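Local structure of Lmo1076 protein (Listeria monocytogenes serovar 1/2a, 3FI7) at residues 76-81 / 118-123. The protein is a secreted autolysin whose catalytic domain, described here, is a family GH73 N-acetylglucosaminidase that hydrolyses cell-wall peptidoglycan. Sequence-based numbering, arbitrary orientation.
Sequences YNLFGI and ESLEDN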
ATOM      1  N   TYR A  76      -7.601  11.031  -1.657  1.00 37.64           N
ATOM      2  CA  TYR A  76      -7.540   9.628  -1.254  1.00 45.00           C
ATOM      3  C   TYR A  76      -6.773   8.748  -2.234  1.00 43.87           C
ATOM      4  O   TYR A  76      -6.936   7.534  -2.228  1.00 41.48           O
ATOM      5  CB  TYR A  76      -8.957   9.073  -1.068  1.00 44.52           C
ATOM      6  CG  TYR A  76      -9.762   9.797  -0.009  1.00 51.98           C
ATOM      7  CD1 TYR A  76     -10.808  10.647  -0.357  1.00 50.10           C
ATOM      8  CD2 TYR A  76      -9.472   9.635   1.341  1.00 53.79           C
ATOM      9  CE1 TYR A  76     -11.546  11.311   0.619  1.00 51.59           C
ATOM     10  CE2 TYR A  76     -10.200  10.291   2.319  1.00 52.78           C
ATOM     11  CZ  TYR A  76     -11.236  11.124   1.954  1.00 57.77           C
ATOM     12  OH  TYR A  76     -11.954  11.770   2.936  1.00 62.83           O
ATOM     13  N   ASN A  77      -5.934   9.361  -3.061  1.00 41.86           N
ATOM     14  CA  ASN A  77      -5.223   8.656  -4.126  1.00 38.44           C
ATOM     15  C   ASN A  77      -3.866   8.172  -3.617  1.00 40.92           C
ATOM     16  O   ASN A  77      -2.844   8.863  -3.766  1.00 39.23           O
ATOM     17  CB  ASN A  77      -5.077   9.594  -5.341  1.00 35.17           C
ATOM     18  CG  ASN A  77      -4.544   8.895  -6.588  1.00 35.44           C
ATOM     19  OD1 ASN A  77      -3.898   7.850  -6.514  1.00 38.49           O
ATOM     20  ND2 ASN A  77      -4.807   9.494  -7.750  1.00 41.17           N
ATOM     21  N   LEU A  78      -3.861   6.987  -3.008  1.00 32.13           N
ATOM     22  CA  LEU A  78      -2.675   6.481  -2.315  1.00 31.86           C
ATOM     23  C   LEU A  78      -1.543   6.131  -3.260  1.00 36.50           C
ATOM     24  O   LEU A  78      -0.370   6.215  -2.897  1.00 36.34           O
ATOM     25  CB  LEU A  78      -3.016   5.250  -1.469  1.00 28.41           C
ATOM     26  CG  LEU A  78      -4.042   5.459  -0.350  1.00 38.85           C
ATOM     27  CD1 LEU A  78      -4.491   4.110   0.212  1.00 33.25           C
ATOM     28  CD2 LEU A  78      -3.490   6.379   0.752  1.00 33.99           C
ATOM     29  N   PHE A  79      -1.883   5.729  -4.476  1.00 34.50           N
ATOM     30  CA  PHE A  79      -0.860   5.224  -5.376  1.00 36.24           C
ATOM     31  C   PHE A  79      -0.469   6.238  -6.452  1.00 36.78           C
ATOM     32  O   PHE A  79       0.319   5.932  -7.338  1.00 34.41           O
ATOM     33  CB  PHE A  79      -1.301   3.884  -5.968  1.00 29.84           C
ATOM     34  CG  PHE A  79      -1.604   2.840  -4.930  1.00 31.33           C
ATOM     35  CD1 PHE A  79      -0.615   1.974  -4.487  1.00 31.42           C
ATOM     36  CD2 PHE A  79      -2.874   2.734  -4.384  1.00 30.98           C
ATOM     37  CE1 PHE A  79      -0.892   1.005  -3.522  1.00 35.28           C
ATOM     38  CE2 PHE A  79      -3.155   1.771  -3.427  1.00 36.93           C
ATOM     39  CZ  PHE A  79      -2.159   0.905  -2.994  1.00 34.42           C
ATOM     40  N   GLY A  80      -1.001   7.454  -6.357  1.00 38.86           N
ATOM     41  CA  GLY A  80      -0.675   8.498  -7.318  1.00 34.04           C
ATOM     42  C   GLY A  80      -1.068   8.147  -8.744  1.00 38.49           C
ATOM     43  O   GLY A  80      -0.342   8.439  -9.691  1.00 42.96           O
ATOM     44  N   ILE A  81      -2.226   7.516  -8.896  1.00 37.70           N
ATOM     45  CA  ILE A  81      -2.714   7.097 -10.201  1.00 38.23           C
ATOM     46  C   ILE A  81      -3.193   8.284 -11.037  1.00 44.20           C
ATOM     47  O   ILE A  81      -3.983   9.101 -10.570  1.00 44.76           O
ATOM     48  CB  ILE A  81      -3.876   6.098 -10.051  1.00 46.83           C
ATOM     49  CG1 ILE A  81      -3.394   4.832  -9.343  1.00 40.31           C
ATOM     50  CG2 ILE A  81      -4.488   5.773 -11.410  1.00 41.47           C
ATOM     51  CD1 ILE A  81      -2.094   4.285  -9.894  1.00 40.90           C
ATOM     52  N   GLU A 118     -11.538   2.758  -2.596  1.00 39.08           N
ATOM     53  CA  GLU A 118     -11.565   2.694  -4.055  1.00 37.94           C
ATOM     54  C   GLU A 118     -10.151   2.793  -4.629  1.00 45.24           C
ATOM     55  O   GLU A 118      -9.851   2.227  -5.686  1.00 42.78           O
ATOM     56  CB  GLU A 118     -12.473   3.787  -4.629  1.00 40.10           C
ATOM     57  CG  GLU A 118     -13.965   3.570  -4.355  1.00 43.94           C
ATOM     58  CD  GLU A 118     -14.399   3.962  -2.941  1.00 53.84           C
ATOM     59  OE1 GLU A 118     -15.506   3.559  -2.530  1.00 64.88           O
ATOM     60  OE2 GLU A 118     -13.656   4.676  -2.238  1.00 57.60           O
ATOM     61  N   SER A 119      -9.282   3.507  -3.917  1.00 40.62           N
ATOM     62  CA  SER A 119      -7.872   3.614  -4.283  1.00 38.73           C
ATOM     63  C   SER A 119      -7.171   2.245  -4.154  1.00 36.52           C
ATOM     64  O   SER A 119      -6.464   1.804  -5.071  1.00 32.62           O
ATOM     65  CB  SER A 119      -7.192   4.680  -3.412  1.00 38.73           C
ATOM     66  OG  SER A 119      -5.795   4.736  -3.628  1.00 38.44           O
ATOM     67  N   LEU A 120      -7.383   1.567  -3.028  1.00 32.30           N
ATOM     68  CA  LEU A 120      -6.856   0.213  -2.845  1.00 35.74           C
ATOM     69  C   LEU A 120      -7.402  -0.741  -3.908  1.00 37.44           C
ATOM     70  O   LEU A 120      -6.672  -1.573  -4.444  1.00 38.72           O
ATOM     71  CB  LEU A 120      -7.172  -0.323  -1.446  1.00 28.33           C
ATOM     72  CG  LEU A 120      -6.498   0.431  -0.296  1.00 37.26           C
ATOM     73  CD1 LEU A 120      -7.246   0.208   1.022  1.00 34.68           C
ATOM     74  CD2 LEU A 120      -5.016   0.047  -0.173  1.00 28.21           C
ATOM     75  N   GLU A 121      -8.686  -0.615  -4.221  1.00 36.35           N
ATOM     76  CA  GLU A 121      -9.289  -1.501  -5.210  1.00 40.69           C
ATOM     77  C   GLU A 121      -8.663  -1.311  -6.601  1.00 41.76           C
ATOM     78  O   GLU A 121      -8.463  -2.285  -7.333  1.00 39.78           O
ATOM     79  CB  GLU A 121     -10.810  -1.337  -5.258  1.00 33.46           C
ATOM     80  CG  GLU A 121     -11.479  -2.268  -6.269  1.00 42.26           C
ATOM     81  CD  GLU A 121     -12.889  -2.681  -5.868  1.00 59.12           C
ATOM     82  OE1 GLU A 121     -13.522  -1.954  -5.069  1.00 63.90           O
ATOM     83  OE2 GLU A 121     -13.364  -3.736  -6.356  1.00 58.29           O
ATOM     84  N   ASP A 122      -8.354  -0.065  -6.955  1.00 35.59           N
ATOM     85  CA  ASP A 122      -7.654   0.209  -8.209  1.00 36.98           C
ATOM     86  C   ASP A 122      -6.310  -0.502  -8.274  1.00 35.89           C
ATOM     87  O   ASP A 122      -5.954  -1.047  -9.315  1.00 40.68           O
ATOM     88  CB  ASP A 122      -7.470   1.713  -8.447  1.00 47.42           C
ATOM     89  CG  ASP A 122      -8.366   2.247  -9.565  1.00 78.30           C
ATOM     90  OD1 ASP A 122      -7.996   3.277 -10.177  1.00 88.13           O
ATOM     91  OD2 ASP A 122      -9.431   1.637  -9.840  1.00 79.46           O
ATOM     92  N   ASN A 123      -5.570  -0.495  -7.163  1.00 31.72           N
ATOM     93  CA  ASN A 123      -4.290  -1.196  -7.094  1.00 34.26           C
ATOM     94  C   ASN A 123      -4.498  -2.692  -7.297  1.00 39.81           C
ATOM     95  O   ASN A 123      -3.739  -3.337  -8.021  1.00 46.77           O
ATOM     96  CB  ASN A 123      -3.568  -0.901  -5.766  1.00 26.86           C
ATOM     97  CG  ASN A 123      -2.407  -1.859  -5.488  1.00 35.66           C
ATOM     98  OD1 ASN A 123      -2.557  -2.838  -4.754  1.00 41.08           O
ATOM     99  ND2 ASN A 123      -1.246  -1.570  -6.055  1.00 35.77           N
TER
HETATM  100  O   HOH W   1      -4.639   5.164  -6.006  1.00 43.10           O
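S119 on helix 116-129 meets the loop 76-81 through polar contacts: its OG accepts the backbone N-H of L78 (N to OG 3.0 Å, N-H...O angle 152°). With OG anti to the backbone N of S119 (chi1 174°), the hydroxyl is placed where it meets L78 N. A water extends this link, lying 2.7 Å from S119 OG, donating to N77 OD1 and accepting from F79 N. The N77 side chain also braces its own loop, closing over the type I turn N77-G80: OD1 accepts from I81 N at 2.9 Å, and ND2 donates to I81 O (3.0 Å), in the carbonyl plane on a lone pair; ND2 also reaches A111 O.

Stacking supplies the second component. The amide of N123 lies 7° from parallel with the F79 ring, and CB makes a CH-pi contact over the ring face, 3.7 Å from the centroid. A hydrogen bond from N123 ND2 to Q58 on helix 52-63 probably helps fix the amide's rotation.

In the apolar packing, L120 CD2 touches both L78 CD1 and F79 CZ, each at 4.1 Å.

The loop is thus joined to the helix in the interior of this lysozyme-clan catalytic domain, where the N-H groups of L78 and F79 are met by the serine hydroxyl and by a bridging water beside the aromatic packing.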